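Local structure of arabinofuranosidase (Bifidobacterium longum, 2Y2W) at residues M147-F152 / I163-N168; K236-M241 / L248-C253. The protein hydrolyses terminal alpha-(1->5)-linked L-arabinofuranosyl residues in arabinans and is also active on wheat arabinoxylan, contributing to plant cell wall degradation. All blocks are in the same frame, centred on the assembly; numbering follows the deposited sequence.

Both contacts belong to the closed eight-stranded parallel (beta/alpha)8 barrel of this family 51 glycosidase. In each, a helix packs on the strand that directly follows it: helix 149-159 on strand 162-167 in interaction 1, helix 227-244 on strand 249-252 in interaction 2. Interaction 1 closes along the chain before interaction 2 opens. Their centres lie 16 Å apart and their nearest atoms about 5 Å apart, without touching. Strand 209-212 runs between the two strands, its Trp210 touching side chains of both contacts, as does helix 174-185. Glu215, the probable proton donor/acceptor, follows that central strand, so the two contacts pack the barrel wall on both flanks of it.

Interaction 1 of 2, residues M147-F152 / I163-N168; sequences MGIDDF and IMLAVN
Ile149 and Phe152 reach strand 162-167 from a helical turn that also carries Asp151, whose carboxylate is gripped by three arginines: OD1 takes salt bridges from NH2 of Arg128 and NH2 of Arg154, and OD2 one from NH1 of Arg131. The turn itself starts at Gly148, the N-cap, whose O accepts a hydrogen bond from N of Phe152 at 2.8 Å. Helix and strand run in opposite directions, so the first apolar residue of the helix meets the residue farther along the strand: Ile149 faces Leu165, their CA atoms 8.8 Å apart, while Phe152 faces Ile163. With CG1 anti to the backbone N (chi1 -170°), Ile149 sends its longer branch to the strand, and CD1 settles into the fork of Leu165, lying 3.8 Å from both Leu165 CD1 and Leu165 CD2. Ile149 CG1 adds a looser touch on Leu165 CD2 at 4.1 Å. The Phe152 ring offers CE2, which lies 4.1 Å from Ile163 CG1; the ring and the isoleucine branch pass alongside one another, heading opposite ways, and the approach to the ring is oblique. Tyr110 of the neighbouring strand 107-110 stacks on the same ring, and Glu180 of helix 174-185 touches both Ile149 and Leu165. Trp210 of strand 209-212 also touches Leu165. The Phe152 side chain lies about 9 Å from that of Glu69, which by similarity binds arabinofuranose. No hydrogen bond crosses between helix and strand: the four buried side chains, with 183 Å² hidden between the segments, hold by van der Waals contact and hydrophobic burial, whereas directional polar bonds fix the helical turn separately.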
# COMPACT_ATOMS: atom_id res chain seq x y z
N MET D 147 -28.07 6.53 3.05
CA MET D 147 -28.01 5.09 3.28
C MET D 147 -26.57 4.62 3.54
O MET D 147 -25.64 5.01 2.84
CB MET D 147 -28.61 4.33 2.10
CG MET D 147 -30.13 4.28 2.11
SD MET D 147 -30.81 3.03 3.22
CE MET D 147 -30.19 1.52 2.49
N GLY D 148 -26.43 3.79 4.56
CA GLY D 148 -25.16 3.17 4.92
C GLY D 148 -25.44 1.83 5.57
O GLY D 148 -26.57 1.33 5.50
N ILE D 149 -24.42 1.25 6.19
CA ILE D 149 -24.55 -0.09 6.77
C ILE D 149 -25.52 -0.16 7.96
O ILE D 149 -26.17 -1.18 8.17
CB ILE D 149 -23.15 -0.72 7.11
CG1 ILE D 149 -23.29 -2.21 7.49
CG2 ILE D 149 -22.42 0.08 8.18
CD1 ILE D 149 -23.90 -3.08 6.40
N ASP D 150 -25.62 0.93 8.72
CA ASP D 150 -26.63 1.06 9.78
C ASP D 150 -28.03 0.92 9.20
O ASP D 150 -28.86 0.16 9.72
CB ASP D 150 -26.51 2.42 10.48
CG ASP D 150 -25.32 2.52 11.43
OD1 ASP D 150 -24.79 1.48 11.86
OD2 ASP D 150 -24.94 3.67 11.77
N ASP D 151 -28.28 1.64 8.10
CA ASP D 151 -29.60 1.71 7.49
C ASP D 151 -29.93 0.46 6.69
O ASP D 151 -31.05 -0.06 6.77
CB ASP D 151 -29.71 2.96 6.61
CG ASP D 151 -29.53 4.25 7.39
OD1 ASP D 151 -30.37 4.54 8.27
OD2 ASP D 151 -28.55 4.97 7.12
N PHE D 152 -28.96 -0.04 5.92
CA PHE D 152 -29.17 -1.26 5.14
C PHE D 152 -29.38 -2.48 6.03
O PHE D 152 -30.08 -3.42 5.64
CB PHE D 152 -28.04 -1.50 4.13
CG PHE D 152 -28.34 -2.61 3.16
CD1 PHE D 152 -29.15 -2.37 2.05
CD2 PHE D 152 -27.84 -3.89 3.36
CE1 PHE D 152 -29.45 -3.40 1.16
CE2 PHE D 152 -28.13 -4.92 2.47
CZ PHE D 152 -28.93 -4.67 1.37
N ILE D 163 -27.28 -10.40 4.87
CA ILE D 163 -26.41 -9.39 4.26
C ILE D 163 -25.09 -9.99 3.79
O ILE D 163 -24.44 -10.73 4.54
CB ILE D 163 -26.11 -8.20 5.21
CG1 ILE D 163 -27.41 -7.50 5.62
CG2 ILE D 163 -25.15 -7.20 4.55
CD1 ILE D 163 -27.24 -6.49 6.73
N MET D 164 -24.71 -9.68 2.56
CA MET D 164 -23.40 -10.03 2.02
C MET D 164 -22.58 -8.75 1.86
O MET D 164 -22.74 -8.02 0.87
CB MET D 164 -23.56 -10.78 0.70
CG MET D 164 -22.32 -11.54 0.27
SD MET D 164 -22.33 -11.95 -1.49
CE MET D 164 -23.67 -13.15 -1.58
N LEU D 165 -21.72 -8.48 2.83
CA LEU D 165 -21.04 -7.19 2.90
C LEU D 165 -19.71 -7.17 2.16
O LEU D 165 -18.82 -7.97 2.44
CB LEU D 165 -20.85 -6.75 4.36
CG LEU D 165 -20.50 -5.29 4.65
CD1 LEU D 165 -21.39 -4.31 3.88
CD2 LEU D 165 -20.59 -5.02 6.14
N ALA D 166 -19.60 -6.25 1.21
CA ALA D 166 -18.37 -6.06 0.45
C ALA D 166 -17.57 -4.90 1.04
O ALA D 166 -18.13 -3.86 1.39
CB ALA D 166 -18.69 -5.79 -1.00
N VAL D 167 -16.26 -5.10 1.16
CA VAL D 167 -15.37 -4.05 1.68
C VAL D 167 -14.48 -3.48 0.58
O VAL D 167 -14.15 -4.16 -0.39
CB VAL D 167 -14.50 -4.54 2.88
CG1 VAL D 167 -15.36 -4.72 4.13
CG2 VAL D 167 -13.75 -5.83 2.53
N ASN D 168 -14.10 -2.21 0.75
CA ASN D 168 -13.20 -1.51 -0.16
C ASN D 168 -11.82 -2.18 -0.19
O ASN D 168 -11.19 -2.37 0.85
CB ASN D 168 -13.06 -0.04 0.27
CG ASN D 168 -12.31 0.82 -0.74
OD1 ASN D 168 -11.44 0.34 -1.47
ND2 ASN D 168 -12.64 2.10 -0.78

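Interaction 2 of 2, residues K236-M241 / L248-C253; sequences KVAHAM and LELVAC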
# COMPACT_ATOMS: atom_id res chain seq x y z
N LYS D 236 -3.87 -11.53 3.12
CA LYS D 236 -3.74 -10.73 4.34
C LYS D 236 -5.10 -10.44 4.99
O LYS D 236 -5.27 -10.65 6.20
CB LYS D 236 -3.00 -9.41 4.06
CG LYS D 236 -1.51 -9.57 3.80
CD LYS D 236 -0.89 -8.26 3.30
CE LYS D 236 0.54 -8.47 2.80
NZ LYS D 236 0.63 -9.40 1.63
N VAL D 237 -6.06 -9.98 4.19
CA VAL D 237 -7.38 -9.60 4.69
C VAL D 237 -8.21 -10.80 5.16
O VAL D 237 -8.84 -10.75 6.22
CB VAL D 237 -8.17 -8.75 3.65
CG1 VAL D 237 -9.53 -8.34 4.20
CG2 VAL D 237 -7.38 -7.51 3.27
N ALA D 238 -8.21 -11.87 4.37
CA ALA D 238 -8.98 -13.08 4.69
C ALA D 238 -8.49 -13.76 5.97
O ALA D 238 -9.30 -14.18 6.80
CB ALA D 238 -8.96 -14.07 3.53
N HIS D 239 -7.17 -13.85 6.13
CA HIS D 239 -6.58 -14.41 7.34
C HIS D 239 -6.94 -13.61 8.59
O HIS D 239 -7.39 -14.19 9.58
CB HIS D 239 -5.05 -14.50 7.21
CG HIS D 239 -4.36 -14.67 8.53
ND1 HIS D 239 -3.70 -13.63 9.16
CD2 HIS D 239 -4.25 -15.74 9.35
CE1 HIS D 239 -3.21 -14.06 10.30
NE2 HIS D 239 -3.53 -15.34 10.44
N ALA D 240 -6.75 -12.30 8.52
CA ALA D 240 -7.00 -11.40 9.65
C ALA D 240 -8.46 -11.39 10.07
O ALA D 240 -8.77 -11.39 11.26
CB ALA D 240 -6.52 -9.99 9.32
N MET D 241 -9.37 -11.39 9.09
CA MET D 241 -10.79 -11.42 9.39
C MET D 241 -11.21 -12.74 10.04
O MET D 241 -11.91 -12.73 11.06
CB MET D 241 -11.63 -11.10 8.16
CG MET D 241 -11.67 -9.61 7.85
SD MET D 241 -12.55 -9.22 6.34
CE MET D 241 -14.24 -9.59 6.81
N LEU D 248 -16.79 -16.67 9.97
CA LEU D 248 -16.94 -15.88 8.75
C LEU D 248 -16.81 -16.74 7.50
O LEU D 248 -16.08 -17.73 7.49
CB LEU D 248 -15.92 -14.74 8.70
CG LEU D 248 -16.05 -13.54 9.64
CD1 LEU D 248 -15.02 -12.49 9.25
CD2 LEU D 248 -17.46 -12.94 9.65
N GLU D 249 -17.52 -16.34 6.45
CA GLU D 249 -17.42 -16.99 5.15
C GLU D 249 -17.00 -15.95 4.11
O GLU D 249 -17.76 -15.03 3.79
CB GLU D 249 -18.76 -17.65 4.78
CG GLU D 249 -19.24 -18.65 5.83
CD GLU D 249 -20.59 -19.27 5.51
OE1 GLU D 249 -21.47 -18.56 4.97
OE2 GLU D 249 -20.78 -20.47 5.81
N LEU D 250 -15.78 -16.09 3.61
CA LEU D 250 -15.12 -15.02 2.85
C LEU D 250 -15.01 -15.29 1.35
O LEU D 250 -14.63 -16.39 0.93
CB LEU D 250 -13.74 -14.73 3.45
CG LEU D 250 -13.74 -14.40 4.94
CD1 LEU D 250 -12.33 -14.41 5.50
CD2 LEU D 250 -14.43 -13.07 5.22
N VAL D 251 -15.33 -14.26 0.56
CA VAL D 251 -15.36 -14.36 -0.90
C VAL D 251 -14.21 -13.58 -1.53
O VAL D 251 -14.04 -12.39 -1.28
CB VAL D 251 -16.70 -13.82 -1.48
CG1 VAL D 251 -16.82 -14.15 -2.96
CG2 VAL D 251 -17.90 -14.37 -0.71
N ALA D 252 -13.42 -14.28 -2.35
CA ALA D 252 -12.36 -13.65 -3.14
C ALA D 252 -12.89 -13.30 -4.52
O ALA D 252 -13.72 -14.02 -5.07
CB ALA D 252 -11.17 -14.57 -3.26
N CYS D 253 -12.40 -12.18 -5.06
CA CYS D 253 -12.74 -11.76 -6.42
C CYS D 253 -12.20 -12.77 -7.42
O CYS D 253 -11.03 -13.16 -7.36
CB CYS D 253 -12.16 -10.38 -6.74
SG CYS D 253 -12.74 -9.02 -5.71
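Leu250 divides its two methyls over helix 227-244: CD1 goes to Ala238, CD2 to the end of Met241. The small Ala238 leaves a hollow on the surface of the helix, and Leu250 CD1 pushes into it, coming within 3.3 Å of Ala238 O and also touching Ala238 CA and CB. This tight fit is matched by the backbones, which come closest here, with the CA atoms of Ala238 and Leu250 6.7 Å apart. One turn farther along the helix the bump comes from the other side: Met241 runs out to the strand, and its bend at chi3 (70°) brings the terminal CE over the groove between Leu250 CD2 and Leu248 CD1, 3.8 Å from the former and 3.9 Å from the latter. The methionine crosses Leu248 at about a right angle and Leu250 at a slant. Leu248 in turn lays CD1 against the root of Met241, 3.6 Å from Met241 O and 3.8 Å from Met241 CB. Thus a single methyl of Leu248 meets both ends of the Met241 side chain. Trp210 of strand 209-212 touches Met241, Leu248 and Leu250, and Leu178 and Leu181 of helix 174-185 also lie on Met241. On the side of helix 227-244 turned from the strand, Lys236 NZ forms a salt bridge with Glu229 OE1 of the second subunit, and His239 packs edge-to-face with His224 of that chain. The contact closes the beta-alpha-beta unit of strand 209-212, helix 227-244 and strand 249-252, far from the annotated sites. Side-chain methyls meet each other and two backbone carbonyl oxygens of the helix, with no hydrogen bond across; cohesion rests on close fit and on keeping water out.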